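Local coordinates for protein enoyl-CoA hydratase (Bacillus halodurans, PDB 3LKE) that probably catalyses the reversible addition of water across the double bond of enoyl-CoA thioesters, as a trimeric member of the crotonase family, at residues Ala42-Thr47 with Phe98-Val103; Asn12-Ile17 with Ser48-Ile53; Leu32-Leu37 with Leu87-His92; Gly116-Leu121 with Leu147-Phe152; Asn26-Glu31 with Tyr61-Pro66. All coordinates share one frame; numbering follows the deposited sequence.

Interaction 1 of 5, residues Ala42-Thr47 with Phe98-Val103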
# COMPACT_ATOMS: atom_id res chain seq x y z
N ALA A 42 28.93 -8.69 7.66
CA ALA A 42 30.01 -9.25 6.86
C ALA A 42 29.55 -9.53 5.43
O ALA A 42 30.29 -9.30 4.48
CB ALA A 42 30.55 -10.51 7.52
N GLY A 43 28.33 -10.04 5.29
CA GLY A 43 27.76 -10.29 3.98
C GLY A 43 27.50 -9.00 3.21
O GLY A 43 27.74 -8.94 2.00
N ASN A 44 27.00 -7.98 3.90
CA ASN A 44 26.74 -6.68 3.30
C ASN A 44 28.01 -5.98 2.83
O ASN A 44 27.99 -5.19 1.90
CB ASN A 44 25.98 -5.76 4.27
CG ASN A 44 24.53 -6.17 4.44
OD1 ASN A 44 24.00 -6.90 3.61
ND2 ASN A 44 23.89 -5.69 5.50
N ASN A 45 29.12 -6.29 3.49
CA ASN A 45 30.39 -5.65 3.16
C ASN A 45 31.22 -6.44 2.14
O ASN A 45 32.26 -5.96 1.68
CB ASN A 45 31.22 -5.41 4.42
CG ASN A 45 30.67 -4.28 5.28
OD1 ASN A 45 30.20 -3.27 4.76
ND2 ASN A 45 30.72 -4.46 6.59
N GLU A 46 30.76 -7.63 1.78
CA GLU A 46 31.47 -8.47 0.82
C GLU A 46 31.10 -8.12 -0.61
O GLU A 46 29.98 -8.35 -1.05
CB GLU A 46 31.19 -9.95 1.08
CG GLU A 46 31.68 -10.88 -0.03
CD GLU A 46 33.18 -10.84 -0.23
OE1 GLU A 46 33.92 -10.85 0.78
OE2 GLU A 46 33.63 -10.80 -1.40
N THR A 47 32.06 -7.57 -1.35
CA THR A 47 31.77 -7.01 -2.67
C THR A 47 31.49 -8.03 -3.78
O THR A 47 30.86 -7.69 -4.78
CB THR A 47 32.88 -6.05 -3.14
OG1 THR A 47 34.16 -6.69 -2.97
CG2 THR A 47 32.85 -4.77 -2.31
N PHE A 98 17.32 -5.28 6.01
CA PHE A 98 16.52 -4.39 5.18
C PHE A 98 17.37 -3.52 4.26
O PHE A 98 17.01 -3.30 3.11
CB PHE A 98 15.65 -3.49 6.05
CG PHE A 98 14.63 -2.72 5.27
CD1 PHE A 98 13.46 -3.33 4.83
CD2 PHE A 98 14.83 -1.37 4.99
CE1 PHE A 98 12.51 -2.61 4.12
CE2 PHE A 98 13.87 -0.65 4.26
CZ PHE A 98 12.72 -1.26 3.84
N THR A 99 18.48 -3.02 4.77
CA THR A 99 19.31 -2.12 3.98
C THR A 99 20.42 -2.85 3.23
O THR A 99 21.33 -2.22 2.69
CB THR A 99 19.95 -1.01 4.85
OG1 THR A 99 20.71 -1.59 5.92
CG2 THR A 99 18.89 -0.08 5.44
N SER A 100 20.38 -4.18 3.22
CA SER A 100 21.38 -4.93 2.47
C SER A 100 21.32 -4.58 0.99
O SER A 100 20.23 -4.49 0.41
CB SER A 100 21.16 -6.43 2.62
OG SER A 100 22.10 -7.15 1.82
N PRO A 101 22.49 -4.37 0.36
CA PRO A 101 22.58 -4.17 -1.10
C PRO A 101 22.48 -5.48 -1.89
O PRO A 101 22.30 -5.46 -3.11
CB PRO A 101 23.98 -3.58 -1.27
CG PRO A 101 24.77 -4.19 -0.13
CD PRO A 101 23.80 -4.26 1.03
N LYS A 102 22.57 -6.61 -1.19
CA LYS A 102 22.50 -7.92 -1.81
C LYS A 102 21.06 -8.39 -1.86
O LYS A 102 20.23 -7.93 -1.07
CB LYS A 102 23.32 -8.94 -1.00
CG LYS A 102 24.66 -8.42 -0.53
CD LYS A 102 25.52 -8.05 -1.72
CE LYS A 102 26.90 -7.57 -1.27
NZ LYS A 102 27.78 -7.34 -2.46
N VAL A 103 20.75 -9.30 -2.77
CA VAL A 103 19.43 -9.91 -2.77
C VAL A 103 19.34 -10.79 -1.52
O VAL A 103 20.20 -11.64 -1.29
CB VAL A 103 19.15 -10.76 -4.01
CG1 VAL A 103 17.82 -11.47 -3.86
CG2 VAL A 103 19.19 -9.91 -5.29
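S100 and K102 each reach across to the end of helix 30-45 with one polar atom. The hydroxyl OG of S100 donates to the side-chain oxygen OD1 of N44 at 2.6 Å, arriving 29° out of the amide plane. OG of S100 also accepts from the backbone N of K102 at 3.1 Å, which makes an ST turn; one hydroxyl thus ties the loop to itself and to the helix. The other end of the N44 amide is held too, since its ND2 donates to E96 O, and the two bonds together fix which way the amide is flipped. K102 bends at chi2 (-62°) and then runs out straight, bringing NZ of K102 to the carbonyl O of E46 at 2.8 Å. NZ also bonds I49 O. On the way, CE of K102 passes 3.6 Å from G43 O, one of the last carbonyls of the helix. The packing is thinner: CD of P101 lies 3.7 Å from N44 OD1, beside the amide. Beyond the two segments, N44, S100 and K102 all rest on I52 of strand 51-56, P101 leans on helix 209-220, and the loop ties the end of helix 30-45 to the start of the inner strand 103-108.

Interaction 2 of 5, residues Asn12-Ile17 with Ser48-Ile53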
# COMPACT_ATOMS: atom_id res chain seq x y z
N ASN A 12 29.58 -19.90 -4.56
CA ASN A 12 29.24 -19.37 -5.86
C ASN A 12 28.67 -17.96 -5.77
O ASN A 12 27.64 -17.65 -6.38
CB ASN A 12 28.26 -20.31 -6.57
CG ASN A 12 28.12 -20.01 -8.04
OD1 ASN A 12 28.70 -19.04 -8.54
ND2 ASN A 12 27.36 -20.84 -8.75
N ASP A 13 29.35 -17.12 -5.00
CA ASP A 13 29.00 -15.71 -4.87
C ASP A 13 27.67 -15.49 -4.15
O ASP A 13 26.99 -14.49 -4.38
CB ASP A 13 29.01 -15.03 -6.24
CG ASP A 13 30.40 -14.99 -6.86
OD1 ASP A 13 31.39 -15.07 -6.11
OD2 ASP A 13 30.51 -14.86 -8.10
N ALA A 14 27.30 -16.43 -3.29
CA ALA A 14 26.16 -16.25 -2.38
C ALA A 14 26.57 -16.59 -0.95
O ALA A 14 27.19 -17.62 -0.71
CB ALA A 14 24.98 -17.12 -2.82
N LEU A 15 26.22 -15.73 -0.00
CA LEU A 15 26.49 -15.97 1.41
C LEU A 15 25.32 -16.67 2.08
O LEU A 15 24.18 -16.19 2.04
CB LEU A 15 26.77 -14.64 2.14
CG LEU A 15 27.50 -14.59 3.49
CD1 LEU A 15 26.71 -13.82 4.55
CD2 LEU A 15 27.91 -15.97 4.02
N TYR A 16 25.61 -17.82 2.70
CA TYR A 16 24.62 -18.58 3.43
C TYR A 16 24.80 -18.37 4.92
O TYR A 16 25.87 -18.66 5.48
CB TYR A 16 24.73 -20.08 3.09
CG TYR A 16 24.34 -20.39 1.66
CD1 TYR A 16 25.25 -20.23 0.62
CD2 TYR A 16 23.06 -20.83 1.35
CE1 TYR A 16 24.91 -20.51 -0.68
CE2 TYR A 16 22.70 -21.11 0.04
CZ TYR A 16 23.64 -20.95 -0.97
OH TYR A 16 23.29 -21.22 -2.27
N ILE A 17 23.76 -17.84 5.57
CA ILE A 17 23.77 -17.60 7.01
C ILE A 17 22.85 -18.62 7.64
O ILE A 17 21.65 -18.65 7.36
CB ILE A 17 23.29 -16.16 7.35
CG1 ILE A 17 24.22 -15.12 6.73
CG2 ILE A 17 23.21 -15.97 8.86
CD1 ILE A 17 23.83 -13.66 7.03
N SER A 48 31.95 -9.27 -3.61
CA SER A 48 31.79 -10.27 -4.67
C SER A 48 30.41 -10.94 -4.73
O SER A 48 29.94 -11.30 -5.82
CB SER A 48 32.90 -11.33 -4.62
OG SER A 48 32.79 -12.17 -3.48
N ILE A 49 29.76 -11.10 -3.59
CA ILE A 49 28.50 -11.83 -3.56
C ILE A 49 27.34 -10.98 -4.06
O ILE A 49 27.39 -9.76 -3.99
CB ILE A 49 28.17 -12.35 -2.15
CG1 ILE A 49 27.91 -11.19 -1.19
CG2 ILE A 49 29.29 -13.26 -1.65
CD1 ILE A 49 27.58 -11.63 0.22
N HIS A 50 26.32 -11.65 -4.59
CA HIS A 50 25.13 -10.97 -5.08
C HIS A 50 23.91 -11.24 -4.20
O HIS A 50 22.90 -10.54 -4.29
CB HIS A 50 24.82 -11.39 -6.52
CG HIS A 50 24.89 -12.87 -6.74
ND1 HIS A 50 23.97 -13.75 -6.22
CD2 HIS A 50 25.78 -13.63 -7.44
CE1 HIS A 50 24.28 -14.98 -6.59
NE2 HIS A 50 25.38 -14.94 -7.32
N SER A 51 24.02 -12.24 -3.33
CA SER A 51 22.89 -12.68 -2.53
C SER A 51 23.30 -13.09 -1.12
O SER A 51 24.46 -13.45 -0.87
CB SER A 51 22.18 -13.86 -3.20
OG SER A 51 21.78 -13.55 -4.52
N ILE A 52 22.33 -13.03 -0.21
CA ILE A 52 22.48 -13.52 1.14
C ILE A 52 21.27 -14.39 1.44
O ILE A 52 20.13 -13.94 1.31
CB ILE A 52 22.56 -12.37 2.16
CG1 ILE A 52 23.83 -11.55 1.93
CG2 ILE A 52 22.55 -12.92 3.57
CD1 ILE A 52 23.91 -10.32 2.77
N ILE A 53 21.52 -15.63 1.84
CA ILE A 53 20.47 -16.59 2.13
C ILE A 53 20.45 -16.88 3.63
O ILE A 53 21.47 -17.26 4.19
CB ILE A 53 20.74 -17.93 1.40
CG1 ILE A 53 20.81 -17.71 -0.11
CG2 ILE A 53 19.65 -18.96 1.73
CD1 ILE A 53 19.51 -17.24 -0.72
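D13 and I49 bring their backbones together where strands 14-19 and 51-56 begin, and from there the two run parallel, their short axes 4.7 Å apart and crossing at -20°. L15 is the two-sided link: N of L15 donates to S51 O at 3.0 Å, while O of L15 accepts from I53 N at 2.7 Å. I53 O then takes the N of I17, also at 2.7 Å and nearly linear, with an N-H...O angle of 177°. Where the strands begin, D13 O accepts from the backbone N of H50. The imidazole of H50 comes back beneath this carbonyl oxygen, which stands over the ring centre, 3.3 Å above the plane. The ring is turned there by chi1 of 47°, and its ND1 shares a hydrogen bond with S51 OG in the plane of the ring. One sheet face carries Y16 and I53, which lie side by side and point the same way, CD2 of Y16 3.7 Å from CB of I53. On the other, CB of L15 meets the tip CD1 of I49, and the side chains of I17 and I52 cross, CD1 against CG2. Helix 30-45 packs against I17 and I52, whereas helix 190-205 lies against Y16, H50 and S51. Strand 14-19, helix 30-45 and strand 51-56 make a beta-alpha-beta unit, the helix crossing over between neighbouring parallel strands in the main sheet of the crotonase fold.

Interaction 3 of 5, residues Leu32-Leu37 with Leu87-His92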
# COMPACT_ATOMS: atom_id res chain seq x y z
N LEU A 32 22.80 -15.09 20.22
CA LEU A 32 22.49 -15.40 18.83
C LEU A 32 22.40 -14.10 18.01
O LEU A 32 22.95 -14.01 16.91
CB LEU A 32 21.18 -16.19 18.72
CG LEU A 32 20.81 -16.48 17.26
CD1 LEU A 32 20.19 -17.86 17.12
CD2 LEU A 32 19.87 -15.40 16.68
N GLY A 33 21.71 -13.10 18.55
CA GLY A 33 21.54 -11.85 17.83
C GLY A 33 22.88 -11.25 17.46
O GLY A 33 23.09 -10.81 16.34
N THR A 34 23.80 -11.25 18.41
CA THR A 34 25.11 -10.66 18.18
C THR A 34 25.86 -11.35 17.04
O THR A 34 26.48 -10.69 16.21
CB THR A 34 25.96 -10.69 19.46
OG1 THR A 34 25.29 -9.93 20.49
CG2 THR A 34 27.33 -10.10 19.20
N SER A 35 25.79 -12.67 17.00
CA SER A 35 26.48 -13.43 15.97
C SER A 35 25.78 -13.26 14.63
O SER A 35 26.41 -13.18 13.58
CB SER A 35 26.52 -14.91 16.37
OG SER A 35 27.29 -15.08 17.56
N LEU A 36 24.46 -13.19 14.69
CA LEU A 36 23.67 -12.98 13.49
C LEU A 36 23.99 -11.62 12.88
O LEU A 36 24.22 -11.52 11.68
CB LEU A 36 22.19 -13.09 13.82
CG LEU A 36 21.23 -12.80 12.67
CD1 LEU A 36 21.48 -13.74 11.49
CD2 LEU A 36 19.80 -12.92 13.16
N LEU A 37 24.02 -10.58 13.71
CA LEU A 37 24.32 -9.24 13.23
C LEU A 37 25.68 -9.22 12.53
O LEU A 37 25.83 -8.66 11.43
CB LEU A 37 24.32 -8.25 14.39
CG LEU A 37 24.61 -6.79 14.06
CD1 LEU A 37 23.66 -6.25 12.98
CD2 LEU A 37 24.51 -5.96 15.32
N LEU A 87 17.04 -5.88 22.43
CA LEU A 87 16.27 -5.17 21.42
C LEU A 87 17.22 -4.44 20.49
O LEU A 87 17.02 -4.40 19.28
CB LEU A 87 15.29 -4.19 22.06
CG LEU A 87 14.08 -4.89 22.67
CD1 LEU A 87 13.21 -3.92 23.47
CD2 LEU A 87 13.27 -5.60 21.57
N HIS A 88 18.29 -3.88 21.06
CA HIS A 88 19.24 -3.11 20.29
C HIS A 88 19.90 -3.97 19.22
O HIS A 88 19.96 -3.60 18.05
CB HIS A 88 20.29 -2.47 21.22
CG HIS A 88 21.36 -1.71 20.51
ND1 HIS A 88 21.13 -0.48 19.93
CD2 HIS A 88 22.67 -1.98 20.31
CE1 HIS A 88 22.25 -0.04 19.39
NE2 HIS A 88 23.20 -0.93 19.61
N VAL A 89 20.41 -5.13 19.63
CA VAL A 89 21.08 -6.04 18.71
C VAL A 89 20.10 -6.59 17.67
O VAL A 89 20.38 -6.60 16.48
CB VAL A 89 21.77 -7.20 19.46
CG1 VAL A 89 22.44 -8.15 18.48
CG2 VAL A 89 22.80 -6.64 20.44
N LEU A 90 18.93 -7.04 18.13
CA LEU A 90 17.96 -7.63 17.21
C LEU A 90 17.36 -6.59 16.27
O LEU A 90 17.11 -6.89 15.10
CB LEU A 90 16.88 -8.39 17.96
CG LEU A 90 17.36 -9.61 18.77
CD1 LEU A 90 16.20 -10.25 19.51
CD2 LEU A 90 18.06 -10.64 17.87
N ASN A 91 17.13 -5.37 16.74
CA ASN A 91 16.67 -4.32 15.82
C ASN A 91 17.72 -4.05 14.75
O ASN A 91 17.40 -3.82 13.58
CB ASN A 91 16.32 -3.03 16.55
CG ASN A 91 15.04 -3.13 17.34
OD1 ASN A 91 14.23 -4.04 17.12
ND2 ASN A 91 14.84 -2.19 18.26
N HIS A 92 18.99 -4.06 15.14
CA HIS A 92 20.02 -3.87 14.13
C HIS A 92 20.07 -4.98 13.10
O HIS A 92 20.29 -4.72 11.92
CB HIS A 92 21.39 -3.60 14.75
CG HIS A 92 21.63 -2.16 15.06
ND1 HIS A 92 21.91 -1.23 14.08
CD2 HIS A 92 21.59 -1.48 16.23
CE1 HIS A 92 22.05 -0.04 14.64
NE2 HIS A 92 21.86 -0.16 15.94
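G33 faces V89 and L90 where helices 30-45 and 81-98 pass each other, their short axes 8.7 Å apart and inclined by 32° in nearly the same direction. The approach is close because G33 offers bare backbone: CA of G33 is 5.6 Å from CA of L90, and CD2 of L90 and CG1 of V89 lie directly against the glycine. V89 makes the tightest use of this. CG1 of V89, placed anti to the backbone N (chi1 179°), lies against the other helix and rests on the peptide between G33 and T34, 3.3 Å from C of G33. The second methyl, CG2, turns to the side of T34, whose hydroxyl is bonded to A30 O within its own helix; OG1 of T34 is 3.9 Å from CG1 of V89, with CG2 slightly farther. L90 starts out the other way, but its branch comes back, and CD2 of L90 ends 3.7 Å from G33 CA. One turn further on the roles are exchanged and L37 becomes the residue that reaches. CD1 of L37 touches the backbone C of H92 at 3.8 Å, while CD2 lies against CB of H92, with V89 a little farther off. The H92 imidazole itself swings away from L37 and puts its CD2 over one face of the H88 ring. Across the two segments the contact is van der Waals packing. L36 and L37 continue it along helix 81-98 to C93, and L37 also to E96; behind them, L36 lies on V6 of strand 6-10, while on the far flank N91 meets L231 of helix 223-241.

Interaction 4 of 5, residues Gly116-Leu121 with Leu147-Phe152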
# COMPACT_ATOMS: atom_id res chain seq x y z
N GLY A 116 10.88 -14.67 15.42
CA GLY A 116 11.59 -15.71 14.68
C GLY A 116 11.22 -15.71 13.21
O GLY A 116 12.02 -16.05 12.32
N PHE A 117 9.98 -15.32 12.93
CA PHE A 117 9.56 -15.11 11.56
C PHE A 117 9.69 -13.65 11.17
O PHE A 117 10.20 -13.33 10.10
CB PHE A 117 8.11 -15.56 11.34
CG PHE A 117 7.61 -15.27 9.95
CD1 PHE A 117 8.24 -15.84 8.86
CD2 PHE A 117 6.55 -14.42 9.73
CE1 PHE A 117 7.81 -15.60 7.57
CE2 PHE A 117 6.10 -14.16 8.44
CZ PHE A 117 6.74 -14.75 7.36
N ASN A 118 9.25 -12.75 12.06
CA ASN A 118 9.10 -11.35 11.68
C ASN A 118 10.38 -10.66 11.23
O ASN A 118 10.33 -9.82 10.32
CB ASN A 118 8.41 -10.56 12.79
CG ASN A 118 7.02 -11.10 13.09
OD1 ASN A 118 6.38 -11.63 12.20
ND2 ASN A 118 6.55 -10.94 14.33
N MET A 119 11.51 -11.01 11.83
CA MET A 119 12.81 -10.50 11.37
C MET A 119 13.00 -10.75 9.87
O MET A 119 13.54 -9.91 9.15
CB MET A 119 13.98 -11.07 12.19
CG MET A 119 14.15 -10.38 13.55
SD MET A 119 15.77 -10.64 14.34
CE MET A 119 16.67 -11.41 12.93
N MET A 120 12.53 -11.90 9.40
CA MET A 120 12.75 -12.27 8.00
C MET A 120 11.86 -11.48 7.04
O MET A 120 12.05 -11.55 5.83
CB MET A 120 12.60 -13.78 7.78
CG MET A 120 13.58 -14.64 8.61
SD MET A 120 15.34 -14.28 8.31
CE MET A 120 15.79 -13.45 9.81
N LEU A 121 10.89 -10.73 7.58
CA LEU A 121 10.05 -9.90 6.73
C LEU A 121 10.84 -8.77 6.08
O LEU A 121 10.38 -8.15 5.12
CB LEU A 121 8.85 -9.36 7.51
CG LEU A 121 7.87 -10.43 7.97
CD1 LEU A 121 6.79 -9.80 8.86
CD2 LEU A 121 7.24 -11.10 6.76
N LEU A 147 10.63 -5.99 16.88
CA LEU A 147 11.53 -6.45 15.81
C LEU A 147 11.03 -6.10 14.41
O LEU A 147 11.22 -6.85 13.45
CB LEU A 147 11.79 -7.95 15.94
CG LEU A 147 12.25 -8.33 17.35
CD1 LEU A 147 12.74 -9.78 17.38
CD2 LEU A 147 13.35 -7.40 17.85
N GLY A 148 10.40 -4.93 14.31
CA GLY A 148 9.90 -4.43 13.04
C GLY A 148 8.49 -4.86 12.66
O GLY A 148 7.95 -4.39 11.64
N ALA A 149 7.88 -5.73 13.44
CA ALA A 149 6.58 -6.29 13.08
C ALA A 149 5.51 -5.19 12.88
O ALA A 149 4.64 -5.31 12.01
CB ALA A 149 6.13 -7.30 14.12
N SER A 150 5.60 -4.14 13.69
CA SER A 150 4.64 -3.03 13.56
C SER A 150 4.84 -2.22 12.28
O SER A 150 3.93 -1.52 11.85
CB SER A 150 4.65 -2.12 14.79
OG SER A 150 5.77 -1.24 14.79
N TYR A 151 6.04 -2.31 11.69
CA TYR A 151 6.33 -1.67 10.41
C TYR A 151 5.95 -2.60 9.24
O TYR A 151 5.22 -2.23 8.31
CB TYR A 151 7.83 -1.32 10.32
CG TYR A 151 8.22 -0.71 9.00
CD1 TYR A 151 8.07 0.65 8.78
CD2 TYR A 151 8.72 -1.50 7.96
CE1 TYR A 151 8.41 1.22 7.57
CE2 TYR A 151 9.05 -0.95 6.74
CZ TYR A 151 8.89 0.41 6.55
OH TYR A 151 9.22 0.98 5.34
N PHE A 152 6.43 -3.85 9.30
CA PHE A 152 6.25 -4.74 8.17
C PHE A 152 4.86 -5.32 8.01
O PHE A 152 4.35 -5.35 6.89
CB PHE A 152 7.29 -5.88 8.19
CG PHE A 152 8.68 -5.41 7.92
CD1 PHE A 152 9.05 -5.08 6.63
CD2 PHE A 152 9.62 -5.30 8.95
CE1 PHE A 152 10.33 -4.65 6.35
CE2 PHE A 152 10.90 -4.86 8.68
CZ PHE A 152 11.26 -4.53 7.38
O HOH W 1 9.35 -7.56 11.43
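L121 and F152 make the main apolar contact, sliding past each other in opposite directions with their CB atoms 3.9 Å apart. The phenyl ring of F152 then runs along the backbone of L121: CD1 of F152 is 3.7 Å from L121 O, and the carbonyl carbon C of L121 lies over one face, offset toward the rim. The opposite face is taken by the ring edge of Y151, whose CD2 stands over its centre, so the phenylalanine is held between its own neighbour and the other segment. Further along, the side chains of M119 and L147 cross, CG of M119 4.1 Å from CD1 of L147. N118 meets A149 through the amide nitrogen, ND2 of N118 lying 3.7 Å from CB of A149; the same nitrogen donates to E136. Between the backbones, N118 O and L147 O are both acceptors, and a water bridges them, donating at 2.7 Å to N118 O and 2.8 Å to L147 O. In the next shell, G148 takes the N-cap position of helix 149-157 with a positive phi of 89°, its N bonded to E234, and its O accepts from the N of both Y151 and F152. Helix 81-98 closes over M119, L147 and F152. A glycerol, probably from the crystallisation liquor, lies about 4 Å from F152. In crotonase relatives a glycine at the start of the helix equivalent to 115-118 gives an oxyanion-hole N-H, so this packing probably lies behind that region.

Interaction 5 of 5, residues Asn26-Glu31 with Tyr61-Pro66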
# COMPACT_ATOMS: atom_id res chain seq x y z
N ASN A 26 16.69 -22.29 18.01
CA ASN A 26 16.97 -21.10 17.20
C ASN A 26 16.26 -19.85 17.72
O ASN A 26 15.91 -18.95 16.96
CB ASN A 26 16.64 -21.36 15.72
CG ASN A 26 17.64 -22.29 15.05
OD1 ASN A 26 18.67 -22.65 15.64
ND2 ASN A 26 17.34 -22.70 13.83
N GLY A 27 16.05 -19.81 19.04
CA GLY A 27 15.42 -18.67 19.68
C GLY A 27 16.30 -17.44 19.63
O GLY A 27 17.52 -17.54 19.43
N LEU A 28 15.69 -16.27 19.79
CA LEU A 28 16.41 -15.02 19.66
C LEU A 28 16.79 -14.46 21.02
O LEU A 28 15.92 -14.12 21.83
CB LEU A 28 15.56 -14.00 18.89
CG LEU A 28 14.96 -14.51 17.58
CD1 LEU A 28 14.15 -13.40 16.90
CD2 LEU A 28 16.03 -15.01 16.66
N ASP A 29 18.09 -14.41 21.29
CA ASP A 29 18.60 -13.72 22.47
C ASP A 29 19.79 -12.90 22.04
O ASP A 29 20.11 -12.84 20.86
CB ASP A 29 18.97 -14.71 23.59
CG ASP A 29 20.05 -15.69 23.18
OD1 ASP A 29 20.81 -15.43 22.22
OD2 ASP A 29 20.15 -16.75 23.85
N ALA A 30 20.45 -12.25 23.00
CA ALA A 30 21.54 -11.35 22.66
C ALA A 30 22.74 -12.08 22.06
O ALA A 30 23.44 -11.54 21.21
CB ALA A 30 21.95 -10.54 23.88
N GLU A 31 22.97 -13.31 22.50
CA GLU A 31 24.10 -14.10 22.01
C GLU A 31 23.92 -14.46 20.54
O GLU A 31 24.78 -14.18 19.71
CB GLU A 31 24.27 -15.37 22.85
CG GLU A 31 25.58 -16.08 22.64
CD GLU A 31 25.86 -17.12 23.72
OE1 GLU A 31 25.09 -17.20 24.70
OE2 GLU A 31 26.85 -17.87 23.58
N TYR A 61 12.52 -26.87 12.98
CA TYR A 61 12.12 -25.49 13.21
C TYR A 61 12.97 -24.51 12.43
O TYR A 61 14.16 -24.74 12.20
CB TYR A 61 12.24 -25.17 14.71
CG TYR A 61 13.53 -25.67 15.32
CD1 TYR A 61 14.69 -24.91 15.29
CD2 TYR A 61 13.58 -26.92 15.92
CE1 TYR A 61 15.88 -25.38 15.86
CE2 TYR A 61 14.75 -27.40 16.48
CZ TYR A 61 15.90 -26.63 16.45
OH TYR A 61 17.06 -27.12 17.00
N PHE A 62 12.38 -23.39 12.02
CA PHE A 62 13.21 -22.30 11.54
C PHE A 62 13.70 -21.48 12.72
O PHE A 62 14.90 -21.32 12.92
CB PHE A 62 12.45 -21.37 10.58
CG PHE A 62 13.27 -20.20 10.15
CD1 PHE A 62 14.27 -20.36 9.21
CD2 PHE A 62 13.06 -18.94 10.70
CE1 PHE A 62 15.05 -19.29 8.82
CE2 PHE A 62 13.83 -17.87 10.32
CZ PHE A 62 14.83 -18.04 9.37
N SER A 63 12.76 -20.93 13.48
CA SER A 63 13.09 -20.20 14.71
C SER A 63 11.90 -20.08 15.64
O SER A 63 10.80 -19.67 15.23
CB SER A 63 13.65 -18.80 14.41
OG SER A 63 13.82 -18.06 15.62
N SER A 64 12.11 -20.44 16.89
CA SER A 64 11.07 -20.34 17.90
C SER A 64 10.83 -18.89 18.35
O SER A 64 9.91 -18.62 19.12
CB SER A 64 11.41 -21.23 19.10
OG SER A 64 12.63 -20.82 19.69
N GLY A 65 11.67 -17.97 17.88
CA GLY A 65 11.51 -16.56 18.23
C GLY A 65 12.05 -16.32 19.63
O GLY A 65 12.67 -17.20 20.22
N PRO A 66 11.82 -15.12 20.18
CA PRO A 66 12.23 -14.86 21.56
C PRO A 66 11.53 -15.82 22.51
O PRO A 66 10.30 -15.93 22.46
CB PRO A 66 11.74 -13.42 21.81
CG PRO A 66 11.57 -12.83 20.44
CD PRO A 66 11.14 -13.96 19.57
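A single hydroxyl, OG of S63, joins N26 and G65: it donates to N26 O at 2.6 Å, from 38° above the carbonyl plane, and accepts from G65 N at 3.1 Å. The second bond closes an ST turn, and OG reaches both because it stands anti to the N of its own residue (chi1 173°). N26 grips the same strip with its side chain. ND2 of N26 donates to F62 O at 2.9 Å, almost in the amide plane, and OD1 accepts from Y21 N, which leaves the amide one orientation. The Y61 ring turns its edge to that amide, CE1 of Y61 3.6 Å from N26 CG, with the two planes 83° apart. Residues 61-66 form the loop after strand 51-56, which in crotonase relatives borders the acyl-CoA pocket; P66, probably at the place of the usual oxyanion-hole donor, has no N-H to give. Next along, L28 N lies above the carbonyl plane of G65 and bonds G65 O at 3.2 Å, a bent bond. CA of G27 touches that oxygen too. L28 and P66 lie side by side, CD1 of L28 against CD of P66 at 4.1 Å. Following them, D29 N-caps helix 30-45, bonding L32 N, with a salt bridge to K24.

Overall arrangement
Helix 30-45 links four of the five: its lead-in serves interaction 5, its first turns interaction 3 and its last turn interaction 1, and it is also the crossover whose strands pair in interaction 2. Interactions 1 and 2 are closest, centres about 9 Å apart, and a probable hydrogen bond between V103 O and I52 N at 2.8 Å joins them. Interactions 3, 4 and 5 form a second group, with centres about 11 to 13 Å apart. There CD2 of L36 meets CE of M119 at 3.5 Å. CA of G116 meets OG of S63 at 3.4 Å, probably near the region that forms the oxyanion hole in relatives. I17 against L36 and F98 against F152 connect the two groups.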